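Local coordinates for lipoprotein (Clostridioides difficile, PDB 7RAG) that binds the CwlD amidase and allosterically activates it during spore formation, as a lipoprotein of the LolA family, at residues V116-F128 against Q139-E151. Numbering follows the deposited sequence.
Sequences VKLSKGHLVLETF and QVLYVNADTKNPE
Leu118 CD1 lies loosely near Ala145 CB, at one end of an antiparallel beta-meander in which strands 115-119, 122-128, 138-144 and 150-156 follow one another as neighbours. A type I' turn from Ser119 to His122 joins the first two strands; Gly121, at a positive phi of 75°, suits it because it lacks a side chain, and Ala145 N donates to Gly121 O at 3.1 Å from above the carbonyl plane.

His122 reaches across strand 138-144 to strand 150-156. With CG beside its own backbone N (chi1 -69°), the ring swings across the intervening strand, and NE2 donates to Glu151 OE1 at 2.6 Å. The carboxylate oxygen lies almost in the ring plane, yet the two flat groups are turned 61° apart, and NE2 approaches OE1 from above the carboxylate plane. A negative neighbour of this kind would be expected to favour a protonated imidazole.

Leu123 then pairs with Val143 through two backbone bonds, and CD2 of Leu123 rests 3.8 Å from Val143 CB; on this buried face Leu125, which also pairs with Leu141, extends the apolar layer. A loop residue, Tyr108, packs on Leu125, while Lys8 of the second subunit packs on Leu123. On the reverse face, branched Val124 fits between two neighbours: CG1 meets Val140 CG1 at 3.7 Å and CG2 sits 3.9 Å from CD1 of Tyr142, whose ring also has a cation-pi partner in Lys152. Glu126 continues this face, its aliphatic CG beside Val140. Thr127 closes the ladder with Gln139, where Gln139 N donates to Thr127 O at 2.8 Å.

Asn144 steadies the acceptor of His122: ND2 donates to Glu151 OE2 at 2.8 Å, while OD1 takes the backbone N-H groups of Asp146 and Thr147 from opposite faces of its amide plane.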
loop_
_atom_site.group_PDB
_atom_site.type_symbol
_atom_site.label_atom_id
_atom_site.label_comp_id
_atom_site.label_asym_id
_atom_site.label_seq_id
_atom_site.Cartn_x
_atom_site.Cartn_y
_atom_site.Cartn_z
ATOM N N VAL A 116 -20.022 -29.888 13.597
ATOM C CA VAL A 116 -20.868 -28.926 14.302
ATOM C C VAL A 116 -21.543 -29.638 15.470
ATOM O O VAL A 116 -22.130 -30.710 15.290
ATOM C CB VAL A 116 -21.913 -28.286 13.367
ATOM C CG1 VAL A 116 -22.601 -27.156 14.058
ATOM C CG2 VAL A 116 -21.248 -27.767 12.113
ATOM N N LYS A 117 -21.451 -29.041 16.663
ATOM C CA LYS A 117 -21.924 -29.647 17.907
ATOM C C LYS A 117 -22.554 -28.569 18.787
ATOM O O LYS A 117 -22.096 -27.427 18.792
ATOM C CB LYS A 117 -20.765 -30.343 18.636
ATOM C CG LYS A 117 -21.013 -30.669 20.093
ATOM C CD LYS A 117 -19.692 -30.781 20.843
ATOM C CE LYS A 117 -18.652 -31.543 20.033
ATOM N NZ LYS A 117 -17.395 -31.769 20.796
ATOM N N LEU A 118 -23.644 -28.900 19.484
ATOM C CA LEU A 118 -24.371 -27.939 20.324
ATOM C C LEU A 118 -24.221 -28.399 21.769
ATOM O O LEU A 118 -24.901 -29.332 22.204
ATOM C CB LEU A 118 -25.835 -27.850 19.902
ATOM C CG LEU A 118 -26.712 -26.623 20.173
ATOM C CD1 LEU A 118 -26.038 -25.316 19.826
ATOM C CD2 LEU A 118 -27.977 -26.750 19.372
ATOM N N SER A 119 -23.326 -27.755 22.510
ATOM C CA SER A 119 -22.899 -28.276 23.803
ATOM C C SER A 119 -22.816 -27.139 24.811
ATOM O O SER A 119 -22.072 -26.174 24.602
ATOM C CB SER A 119 -21.548 -28.992 23.670
ATOM O OG SER A 119 -21.092 -29.493 24.914
ATOM N N LYS A 120 -23.588 -27.259 25.892
ATOM C CA LYS A 120 -23.492 -26.369 27.048
ATOM C C LYS A 120 -23.558 -24.897 26.633
ATOM O O LYS A 120 -22.723 -24.075 27.023
ATOM C CB LYS A 120 -22.219 -26.663 27.845
ATOM N N GLY A 121 -24.559 -24.569 25.816
ATOM C CA GLY A 121 -24.753 -23.195 25.383
ATOM C C GLY A 121 -23.783 -22.688 24.335
ATOM O O GLY A 121 -23.706 -21.477 24.109
ATOM N N HIS A 122 -23.047 -23.578 23.673
ATOM C CA HIS A 122 -22.102 -23.178 22.641
ATOM C C HIS A 122 -22.299 -23.980 21.369
ATOM O O HIS A 122 -22.530 -25.192 21.407
ATOM C CB HIS A 122 -20.664 -23.343 23.103
ATOM C CG HIS A 122 -20.268 -22.379 24.169
ATOM N ND1 HIS A 122 -20.392 -22.666 25.511
ATOM C CD2 HIS A 122 -19.768 -21.125 24.092
ATOM C CE1 HIS A 122 -19.972 -21.632 26.218
ATOM N NE2 HIS A 122 -19.590 -20.683 25.381
ATOM N N LEU A 123 -22.198 -23.279 20.247
ATOM C CA LEU A 123 -22.035 -23.886 18.936
ATOM C C LEU A 123 -20.542 -24.150 18.761
ATOM O O LEU A 123 -19.744 -23.213 18.768
ATOM C CB LEU A 123 -22.596 -22.942 17.871
ATOM C CG LEU A 123 -22.503 -23.099 16.343
ATOM C CD1 LEU A 123 -23.634 -23.893 15.775
ATOM C CD2 LEU A 123 -22.459 -21.726 15.657
ATOM N N VAL A 124 -20.154 -25.419 18.676
ATOM C CA VAL A 124 -18.759 -25.822 18.518
ATOM C C VAL A 124 -18.543 -26.194 17.062
ATOM O O VAL A 124 -19.255 -27.053 16.523
ATOM C CB VAL A 124 -18.399 -26.998 19.439
ATOM C CG1 VAL A 124 -16.900 -27.243 19.421
ATOM C CG2 VAL A 124 -18.875 -26.735 20.847
ATOM N N LEU A 125 -17.562 -25.548 16.426
ATOM C CA LEU A 125 -17.254 -25.742 15.015
ATOM C C LEU A 125 -15.809 -26.194 14.892
ATOM O O LEU A 125 -14.904 -25.493 15.353
ATOM C CB LEU A 125 -17.462 -24.449 14.237
ATOM C CG LEU A 125 -18.778 -23.728 14.482
ATOM C CD1 LEU A 125 -18.861 -22.511 13.575
ATOM C CD2 LEU A 125 -19.942 -24.662 14.232
ATOM N N GLU A 126 -15.590 -27.351 14.270
ATOM C CA GLU A 126 -14.261 -27.941 14.154
ATOM C C GLU A 126 -13.901 -28.149 12.693
ATOM O O GLU A 126 -14.662 -28.766 11.948
ATOM C CB GLU A 126 -14.180 -29.288 14.861
ATOM C CG GLU A 126 -14.873 -29.364 16.185
ATOM C CD GLU A 126 -14.702 -30.734 16.790
ATOM O OE1 GLU A 126 -14.047 -31.578 16.126
ATOM O OE2 GLU A 126 -15.211 -30.960 17.914
ATOM N N THR A 127 -12.729 -27.676 12.295
ATOM C CA THR A 127 -12.217 -27.950 10.965
ATOM C C THR A 127 -10.781 -28.425 11.106
ATOM O O THR A 127 -10.125 -28.128 12.102
ATOM C CB THR A 127 -12.312 -26.701 10.044
ATOM O OG1 THR A 127 -11.490 -25.649 10.554
ATOM C CG2 THR A 127 -13.753 -26.183 9.959
ATOM N N PHE A 128 -10.318 -29.222 10.138
ATOM C CA PHE A 128 -8.912 -29.606 10.045
ATOM C C PHE A 128 -8.150 -28.521 9.310
ATOM O O PHE A 128 -8.686 -27.881 8.402
ATOM C CB PHE A 128 -8.728 -30.935 9.312
ATOM C CG PHE A 128 -8.942 -32.134 10.182
ATOM C CD1 PHE A 128 -8.058 -32.419 11.216
ATOM C CD2 PHE A 128 -10.032 -32.975 9.978
ATOM C CE1 PHE A 128 -8.254 -33.521 12.032
ATOM C CE2 PHE A 128 -10.235 -34.078 10.790
ATOM C CZ PHE A 128 -9.347 -34.350 11.820
ATOM N N GLN A 139 -8.714 -26.626 14.029
ATOM C CA GLN A 139 -9.165 -25.313 14.465
ATOM C C GLN A 139 -10.570 -25.462 15.040
ATOM O O GLN A 139 -11.484 -25.915 14.340
ATOM C CB GLN A 139 -9.147 -24.346 13.282
ATOM C CG GLN A 139 -8.980 -22.886 13.635
ATOM C CD GLN A 139 -9.227 -21.993 12.434
ATOM O OE1 GLN A 139 -9.643 -22.467 11.376
ATOM N NE2 GLN A 139 -8.964 -20.699 12.585
ATOM N N VAL A 140 -10.743 -25.109 16.315
ATOM C CA VAL A 140 -12.031 -25.240 16.989
ATOM C C VAL A 140 -12.495 -23.874 17.468
ATOM O O VAL A 140 -11.788 -23.205 18.230
ATOM C CB VAL A 140 -11.975 -26.225 18.167
ATOM C CG1 VAL A 140 -13.386 -26.445 18.710
ATOM C CG2 VAL A 140 -11.362 -27.527 17.724
ATOM N N LEU A 141 -13.706 -23.496 17.066
ATOM C CA LEU A 141 -14.317 -22.228 17.436
ATOM C C LEU A 141 -15.541 -22.484 18.300
ATOM O O LEU A 141 -16.413 -23.279 17.931
ATOM C CB LEU A 141 -14.715 -21.436 16.197
ATOM C CG LEU A 141 -15.355 -20.068 16.426
ATOM C CD1 LEU A 141 -14.359 -19.008 16.882
ATOM C CD2 LEU A 141 -16.079 -19.639 15.153
ATOM N N TYR A 142 -15.604 -21.808 19.442
ATOM C CA TYR A 142 -16.766 -21.828 20.320
ATOM C C TYR A 142 -17.544 -20.545 20.099
ATOM O O TYR A 142 -17.002 -19.449 20.285
ATOM C CB TYR A 142 -16.353 -21.955 21.787
ATOM C CG TYR A 142 -15.614 -23.236 22.063
ATOM C CD1 TYR A 142 -16.271 -24.345 22.592
ATOM C CD2 TYR A 142 -14.256 -23.356 21.765
ATOM C CE1 TYR A 142 -15.601 -25.519 22.823
ATOM C CE2 TYR A 142 -13.582 -24.531 21.998
ATOM C CZ TYR A 142 -14.257 -25.606 22.526
ATOM O OH TYR A 142 -13.575 -26.781 22.748
ATOM N N VAL A 143 -18.806 -20.678 19.709
ATOM C CA VAL A 143 -19.698 -19.553 19.470
ATOM C C VAL A 143 -20.778 -19.562 20.546
ATOM O O VAL A 143 -21.310 -20.620 20.895
ATOM C CB VAL A 143 -20.320 -19.625 18.060
ATOM C CG1 VAL A 143 -21.153 -18.379 17.781
ATOM C CG2 VAL A 143 -19.238 -19.801 17.012
ATOM N N ASN A 144 -21.089 -18.391 21.081
ATOM C CA ASN A 144 -22.184 -18.286 22.031
ATOM C C ASN A 144 -23.494 -18.556 21.303
ATOM O O ASN A 144 -23.823 -17.873 20.333
ATOM C CB ASN A 144 -22.180 -16.904 22.674
ATOM C CG ASN A 144 -23.251 -16.746 23.710
ATOM O OD1 ASN A 144 -24.436 -16.691 23.402
ATOM N ND2 ASN A 144 -22.839 -16.650 24.950
ATOM N N ALA A 145 -24.249 -19.547 21.766
ATOM C CA ALA A 145 -25.415 -19.973 21.008
ATOM C C ALA A 145 -26.524 -18.944 21.017
ATOM O O ALA A 145 -27.434 -19.047 20.191
ATOM C CB ALA A 145 -25.948 -21.297 21.545
ATOM N N ASP A 146 -26.470 -17.960 21.913
ATOM C CA ASP A 146 -27.480 -16.912 21.975
ATOM C C ASP A 146 -27.073 -15.659 21.213
ATOM O O ASP A 146 -27.839 -15.147 20.395
ATOM C CB ASP A 146 -27.761 -16.559 23.433
ATOM C CG ASP A 146 -28.425 -17.686 24.180
ATOM O OD1 ASP A 146 -29.415 -18.229 23.648
ATOM O OD2 ASP A 146 -27.944 -18.025 25.287
ATOM N N THR A 147 -25.878 -15.148 21.472
ATOM C CA THR A 147 -25.401 -13.982 20.750
ATOM C C THR A 147 -24.897 -14.311 19.352
ATOM O O THR A 147 -24.814 -13.404 18.515
ATOM C CB THR A 147 -24.282 -13.307 21.541
ATOM O OG1 THR A 147 -23.147 -14.192 21.637
ATOM C CG2 THR A 147 -24.780 -12.946 22.927
ATOM N N LYS A 148 -24.563 -15.580 19.081
ATOM C CA LYS A 148 -23.835 -16.003 17.880
ATOM C C LYS A 148 -22.508 -15.274 17.729
ATOM O O LYS A 148 -21.952 -15.222 16.632
ATOM C CB LYS A 148 -24.670 -15.826 16.600
ATOM C CG LYS A 148 -26.175 -16.047 16.786
ATOM C CD LYS A 148 -26.565 -17.490 16.585
ATOM C CE LYS A 148 -27.694 -17.887 17.504
ATOM N NZ LYS A 148 -28.749 -16.858 17.626
ATOM N N ASN A 149 -21.998 -14.664 18.819
ATOM C CA ASN A 149 -20.656 -14.116 18.761
ATOM C C ASN A 149 -19.657 -15.201 19.143
ATOM O O ASN A 149 -19.958 -16.062 19.976
ATOM C CB ASN A 149 -20.504 -12.931 19.721
ATOM C CG ASN A 149 -21.385 -11.722 19.349
ATOM O OD1 ASN A 149 -21.513 -11.352 18.179
ATOM N ND2 ASN A 149 -21.976 -11.100 20.358
ATOM N N PRO A 150 -18.462 -15.208 18.559
ATOM C CA PRO A 150 -17.460 -16.201 18.967
ATOM C C PRO A 150 -16.979 -15.929 20.384
ATOM O O PRO A 150 -16.757 -14.779 20.769
ATOM C CB PRO A 150 -16.334 -16.007 17.945
ATOM C CG PRO A 150 -16.437 -14.574 17.557
ATOM C CD PRO A 150 -17.920 -14.228 17.602
ATOM N N GLU A 151 -16.824 -16.995 21.167
ATOM C CA GLU A 151 -16.293 -16.868 22.522
ATOM C C GLU A 151 -14.836 -17.298 22.606
ATOM O O GLU A 151 -14.013 -16.597 23.202
ATOM C CB GLU A 151 -17.130 -17.688 23.509
ATOM C CG GLU A 151 -18.593 -17.277 23.558
ATOM C CD GLU A 151 -19.202 -17.338 24.964
ATOM O OE1 GLU A 151 -18.856 -18.263 25.732
ATOM O OE2 GLU A 151 -20.023 -16.454 25.304
#